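Side-chain contacts in Lmo2445 protein (Listeria monocytogenes EGD-e, PDB 5HZL), which is of unknown function but is a secreted, calcium-binding, internalin-like protein built around leucine-rich repeats: residues L62-T65 against G66-S70; T210-K213 against Q214-L218. All blocks are in the same frame, centred on the assembly; numbering follows the deposited sequence.

How the contacts relate
Both are local contacts, one a helix cap and the other a beta-turn, in different parts of this elongated molecule: contact 1 at the start of the repeats, contact 2 in the C-terminal domain, with centres about 47 Å apart. Contact 1 leads from strand 56-58, an outermost strand of the parallel repeat sheet, into helix 66-70, close to the calcium-bearing helix 27-36. It is partly buried: polar bonds close the start of the helix while two leucines meet beneath. Contact 2 is a surface turn off strand 203-212, at the edge of the mixed sheet. A single backbone bond closes it, and its side chains bring together aliphatic groups and a carboxylate laid over the strand end. The two share no element.

Contact 1 (L62-T65 against G66-S70); sequences LGLT and GEDLS
The backbone N of Thr65 donates to OD2 of Asp68 over 3.1 Å, nearly straight at 164° and from above the carboxylate plane. The return bond runs from the backbone N of Asp68 to OG1 of Thr65, 3.3 Å long, and the pair makes a capping box with Thr65 as N-cap of helix 66-70. OG1 can accept there because chi1 of 60° sets it between the backbone N and the carbonyl carbon of Thr65, facing the first turn of the helix. That turn is completed by the amide of Leu69, which reaches O of Thr65 at 3.2 Å. Each residue of the box thus binds through both its side chain and its backbone N, marking the start of the helix.

Below the polar cap the contact is apolar. Leu64 splits its branches: CD2 lies 3.9 Å from CB of Asp68, while CD1 goes to Leu69. The same leucine packs on Ala28 and Ile29 of helix 27-36, which carries calcium ligands Glu27 and Glu31, and so sets the start of the repeats against that helix. Leu69 continues inward onto Leu59, Ile90 and Leu93, crossing Leu64 at about a right angle, with its CD2 3.8 Å from CD1 of Leu64.

Contact 2 (T210-K213 against Q214-L218); sequences TTIK and QGENL
With CG beside the backbone N and anti to the carbonyl carbon (chi1 -60°) and the chain extended from there, Glu216 folds its side chain back over the strand end, alongside Ile212 and running the opposite way. In Leu218, CG stands anti to the backbone N (chi1 -168°), and chi2 of 70° then swings CD1 towards the same strand. The carboxylate of Glu216 lies over the Ile212-Lys213 backbone, with OE1 3.6 Å from N of Lys213 and 3.7 Å from CB of Ile212. Its other oxygen, OE2, comes within 3.9 Å of CB of Lys213, whose extended chain leads away beyond that point.

What closes the bend is a backbone bond of 3.1 Å from N of Glu216 to O of Lys213. It makes a distorted beta-turn of type II character over 213-216. Gly215 takes the third position, where a CB would jam against the carbonyl O of Gln214. The turn carries the chain off strand 203-212, an outermost strand of the mixed sheet in the C-terminal domain, which is probably of the immunoglobulin-like E-set kind. Further on, Thr267 OG1 accepts the amide of Leu218.

Towards the sheet the contact is aliphatic. Ile212 and Leu218 both rest on Val296 of strand 290-298. Leu218 CD1 touches two methyl groups of the strand, CG2 of Ile212 at 4.1 Å and CG2 of Thr210 at 4.0 Å.

Contact 1 (L62-T65 against G66-S70)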
ATOM      1  N   LEU A  62       4.156  19.585   1.006  1.00 39.19           N
ATOM      2  CA  LEU A  62       5.395  20.416   1.046  1.00 38.61           C
ATOM      3  C   LEU A  62       6.529  19.869   0.162  1.00 38.36           C
ATOM      4  O   LEU A  62       7.680  20.266   0.307  1.00 38.48           O
ATOM      5  CB  LEU A  62       5.911  20.561   2.490  1.00 36.93           C
ATOM      6  CG  LEU A  62       4.993  21.228   3.514  1.00 35.59           C
ATOM      7  CD1 LEU A  62       5.544  21.059   4.924  1.00 34.88           C
ATOM      8  CD2 LEU A  62       4.763  22.688   3.177  1.00 34.76           C
ATOM      9  N   GLY A  63       6.214  18.958  -0.748  1.00 38.05           N
ATOM     10  CA  GLY A  63       7.242  18.412  -1.621  1.00 39.64           C
ATOM     11  C   GLY A  63       8.347  17.614  -0.950  1.00 39.87           C
ATOM     12  O   GLY A  63       9.393  17.386  -1.562  1.00 40.89           O
ATOM     13  N   LEU A  64       8.095  17.159   0.279  1.00 38.41           N
ATOM     14  CA  LEU A  64       9.081  16.412   1.051  1.00 38.26           C
ATOM     15  C   LEU A  64       9.335  14.970   0.571  1.00 38.74           C
ATOM     16  O   LEU A  64       8.416  14.262   0.180  1.00 38.48           O
ATOM     17  CB  LEU A  64       8.649  16.354   2.522  1.00 37.25           C
ATOM     18  CG  LEU A  64       8.394  17.661   3.269  1.00 35.78           C
ATOM     19  CD1 LEU A  64       7.837  17.389   4.654  1.00 34.99           C
ATOM     20  CD2 LEU A  64       9.657  18.474   3.379  1.00 36.19           C
ATOM     21  N   THR A  65      10.602  14.565   0.632  1.00 38.79           N
ATOM     22  CA  THR A  65      11.048  13.233   0.284  1.00 39.54           C
ATOM     23  C   THR A  65      11.287  12.505   1.597  1.00 39.98           C
ATOM     24  O   THR A  65      11.191  13.114   2.646  1.00 38.48           O
ATOM     25  CB  THR A  65      12.382  13.281  -0.482  1.00 40.41           C
ATOM     26  OG1 THR A  65      13.382  13.908   0.330  1.00 40.34           O
ATOM     27  CG2 THR A  65      12.234  14.058  -1.761  1.00 40.04           C
ATOM     28  N   GLY A  66      11.596  11.209   1.536  1.00 43.65           N
ATOM     29  CA  GLY A  66      11.911  10.402   2.730  1.00 45.15           C
ATOM     30  C   GLY A  66      13.117  10.989   3.461  1.00 47.70           C
ATOM     31  O   GLY A  66      13.090  11.120   4.681  1.00 47.58           O
ATOM     32  N   GLU A  67      14.170  11.324   2.704  1.00 51.54           N
ATOM     33  CA  GLU A  67      15.384  11.975   3.236  1.00 54.65           C
ATOM     34  C   GLU A  67      15.055  13.213   4.051  1.00 51.69           C
ATOM     35  O   GLU A  67      15.575  13.398   5.141  1.00 51.26           O
ATOM     36  CB  GLU A  67      16.290  12.437   2.087  1.00 60.89           C
ATOM     37  CG  GLU A  67      17.287  11.440   1.523  1.00 67.22           C
ATOM     38  CD  GLU A  67      18.534  11.308   2.396  1.00 72.77           C
ATOM     39  OE1 GLU A  67      19.617  10.989   1.851  1.00 79.60           O
ATOM     40  OE2 GLU A  67      18.458  11.561   3.617  1.00 73.75           O
ATOM     41  N   ASP A  68      14.217  14.079   3.491  1.00 50.12           N
ATOM     42  CA  ASP A  68      13.808  15.303   4.180  1.00 49.43           C
ATOM     43  C   ASP A  68      13.208  14.940   5.524  1.00 46.43           C
ATOM     44  O   ASP A  68      13.640  15.438   6.540  1.00 45.39           O
ATOM     45  CB  ASP A  68      12.783  16.108   3.356  1.00 51.68           C
ATOM     46  CG  ASP A  68      13.362  16.699   2.061  1.00 54.17           C
ATOM     47  OD1 ASP A  68      14.572  17.004   2.032  1.00 56.73           O
ATOM     48  OD2 ASP A  68      12.586  16.893   1.086  1.00 54.78           O
ATOM     49  N   LEU A  69      12.231  14.039   5.512  1.00 44.97           N
ATOM     50  CA  LEU A  69      11.561  13.608   6.745  1.00 44.46           C
ATOM     51  C   LEU A  69      12.443  12.945   7.793  1.00 43.92           C
ATOM     52  O   LEU A  69      12.133  13.015   8.974  1.00 44.05           O
ATOM     53  CB  LEU A  69      10.397  12.655   6.435  1.00 43.71           C
ATOM     54  CG  LEU A  69       9.167  13.232   5.748  1.00 43.25           C
ATOM     55  CD1 LEU A  69       8.217  12.116   5.356  1.00 44.07           C
ATOM     56  CD2 LEU A  69       8.465  14.247   6.636  1.00 43.07           C
ATOM     57  N   SER A  70      13.523  12.304   7.374  1.00 44.88           N
ATOM     58  CA  SER A  70      14.405  11.616   8.322  1.00 46.83           C
ATOM     59  C   SER A  70      14.999  12.576   9.357  1.00 46.27           C
ATOM     60  O   SER A  70      15.383  12.175  10.454  1.00 45.69           O
ATOM     61  CB  SER A  70      15.488  10.815   7.594  1.00 48.49           C
ATOM     62  OG  SER A  70      16.295  11.647   6.802  1.00 49.66           O
TER

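Contact 2 (T210-K213 against Q214-L218)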
ATOM      1  N   THR A 210       4.975 -12.130 -22.753  1.00 55.53           N
ATOM      2  CA  THR A 210       5.627 -13.411 -23.050  1.00 57.26           C
ATOM      3  C   THR A 210       5.391 -13.804 -24.510  1.00 59.36           C
ATOM      4  O   THR A 210       4.601 -13.178 -25.204  1.00 59.76           O
ATOM      5  CB  THR A 210       5.155 -14.526 -22.094  1.00 57.28           C
ATOM      6  OG1 THR A 210       5.983 -15.692 -22.253  1.00 59.34           O
ATOM      7  CG2 THR A 210       3.677 -14.879 -22.321  1.00 56.80           C
ATOM      8  N   THR A 211       6.086 -14.844 -24.960  1.00 62.38           N
ATOM      9  CA  THR A 211       5.998 -15.333 -26.341  1.00 65.27           C
ATOM     10  C   THR A 211       5.630 -16.820 -26.378  1.00 66.36           C
ATOM     11  O   THR A 211       6.074 -17.587 -25.523  1.00 67.72           O
ATOM     12  CB  THR A 211       7.361 -15.136 -27.062  1.00 67.31           C
ATOM     13  OG1 THR A 211       7.704 -13.748 -27.080  1.00 67.00           O
ATOM     14  CG2 THR A 211       7.331 -15.637 -28.505  1.00 69.48           C
ATOM     15  N   ILE A 212       4.816 -17.211 -27.357  1.00 66.50           N
ATOM     16  CA  ILE A 212       4.406 -18.608 -27.550  1.00 68.23           C
ATOM     17  C   ILE A 212       4.339 -18.893 -29.054  1.00 71.42           C
ATOM     18  O   ILE A 212       4.273 -17.956 -29.850  1.00 72.01           O
ATOM     19  CB  ILE A 212       3.033 -18.930 -26.907  1.00 66.79           C
ATOM     20  CG1 ILE A 212       1.889 -18.146 -27.579  1.00 66.75           C
ATOM     21  CG2 ILE A 212       3.076 -18.668 -25.406  1.00 64.76           C
ATOM     22  CD1 ILE A 212       0.508 -18.523 -27.085  1.00 65.67           C
ATOM     23  N   LYS A 213       4.350 -20.166 -29.450  1.00 76.31           N
ATOM     24  CA  LYS A 213       4.278 -20.488 -30.881  1.00 80.65           C
ATOM     25  C   LYS A 213       2.820 -20.659 -31.335  1.00 79.27           C
ATOM     26  O   LYS A 213       1.967 -21.065 -30.547  1.00 76.82           O
ATOM     27  CB  LYS A 213       5.143 -21.704 -31.243  1.00 86.56           C
ATOM     28  CG  LYS A 213       5.246 -21.899 -32.756  1.00 92.27           C
ATOM     29  CD  LYS A 213       6.297 -22.897 -33.209  1.00 97.14           C
ATOM     30  CE  LYS A 213       6.359 -22.873 -34.729  1.00101.09           C
ATOM     31  NZ  LYS A 213       7.387 -23.802 -35.270  1.00106.88           N
ATOM     32  N   GLN A 214       2.557 -20.330 -32.604  1.00 80.67           N
ATOM     33  CA  GLN A 214       1.218 -20.422 -33.221  1.00 80.53           C
ATOM     34  C   GLN A 214       0.724 -21.865 -33.109  1.00 81.79           C
ATOM     35  O   GLN A 214       1.262 -22.748 -33.767  1.00 86.09           O
ATOM     36  CB  GLN A 214       1.292 -19.902 -34.681  1.00 82.92           C
ATOM     37  CG  GLN A 214      -0.024 -19.704 -35.454  1.00 83.16           C
ATOM     38  CD  GLN A 214      -0.574 -20.916 -36.189  1.00 85.27           C
ATOM     39  OE1 GLN A 214       0.155 -21.642 -36.868  1.00 87.71           O
ATOM     40  NE2 GLN A 214      -1.887 -21.089 -36.122  1.00 84.23           N
ATOM     41  N   GLY A 215      -0.268 -22.094 -32.244  1.00 78.69           N
ATOM     42  CA  GLY A 215      -0.823 -23.430 -32.007  1.00 80.96           C
ATOM     43  C   GLY A 215      -0.879 -23.816 -30.533  1.00 80.41           C
ATOM     44  O   GLY A 215      -1.797 -24.518 -30.110  1.00 79.70           O
ATOM     45  N   GLU A 216       0.106 -23.374 -29.747  1.00 80.85           N
ATOM     46  CA  GLU A 216       0.147 -23.656 -28.302  1.00 80.02           C
ATOM     47  C   GLU A 216      -0.905 -22.818 -27.583  1.00 74.77           C
ATOM     48  O   GLU A 216      -1.407 -21.837 -28.138  1.00 71.92           O
ATOM     49  CB  GLU A 216       1.505 -23.246 -27.685  1.00 81.72           C
ATOM     50  CG  GLU A 216       2.777 -23.908 -28.219  1.00 86.59           C
ATOM     51  CD  GLU A 216       4.060 -23.341 -27.582  1.00 87.24           C
ATOM     52  OE1 GLU A 216       3.982 -22.450 -26.703  1.00 82.26           O
ATOM     53  OE2 GLU A 216       5.169 -23.785 -27.964  1.00 92.40           O
ATOM     54  N   ASN A 217      -1.254 -23.198 -26.357  1.00 73.14           N
ATOM     55  CA  ASN A 217      -2.182 -22.370 -25.596  1.00 71.68           C
ATOM     56  C   ASN A 217      -1.674 -22.053 -24.169  1.00 69.43           C
ATOM     57  O   ASN A 217      -1.324 -22.917 -23.380  1.00 71.26           O
ATOM     58  CB  ASN A 217      -3.683 -22.709 -25.775  1.00 72.46           C
ATOM     59  CG  ASN A 217      -4.047 -24.107 -25.408  1.00 74.17           C
ATOM     60  OD1 ASN A 217      -3.332 -24.775 -24.683  1.00 79.18           O
ATOM     61  ND2 ASN A 217      -5.203 -24.551 -25.884  1.00 74.27           N
ATOM     62  N   LEU A 218      -1.642 -20.751 -23.917  1.00 66.71           N
ATOM     63  CA  LEU A 218      -1.129 -20.099 -22.714  1.00 63.89           C
ATOM     64  C   LEU A 218      -1.665 -20.480 -21.327  1.00 62.14           C
ATOM     65  O   LEU A 218      -2.876 -20.464 -21.098  1.00 61.48           O
ATOM     66  CB  LEU A 218      -1.388 -18.601 -22.897  1.00 62.28           C
ATOM     67  CG  LEU A 218      -0.727 -17.611 -21.959  1.00 61.31           C
ATOM     68  CD1 LEU A 218       0.767 -17.584 -22.238  1.00 63.14           C
ATOM     69  CD2 LEU A 218      -1.349 -16.243 -22.175  1.00 60.53           C
TER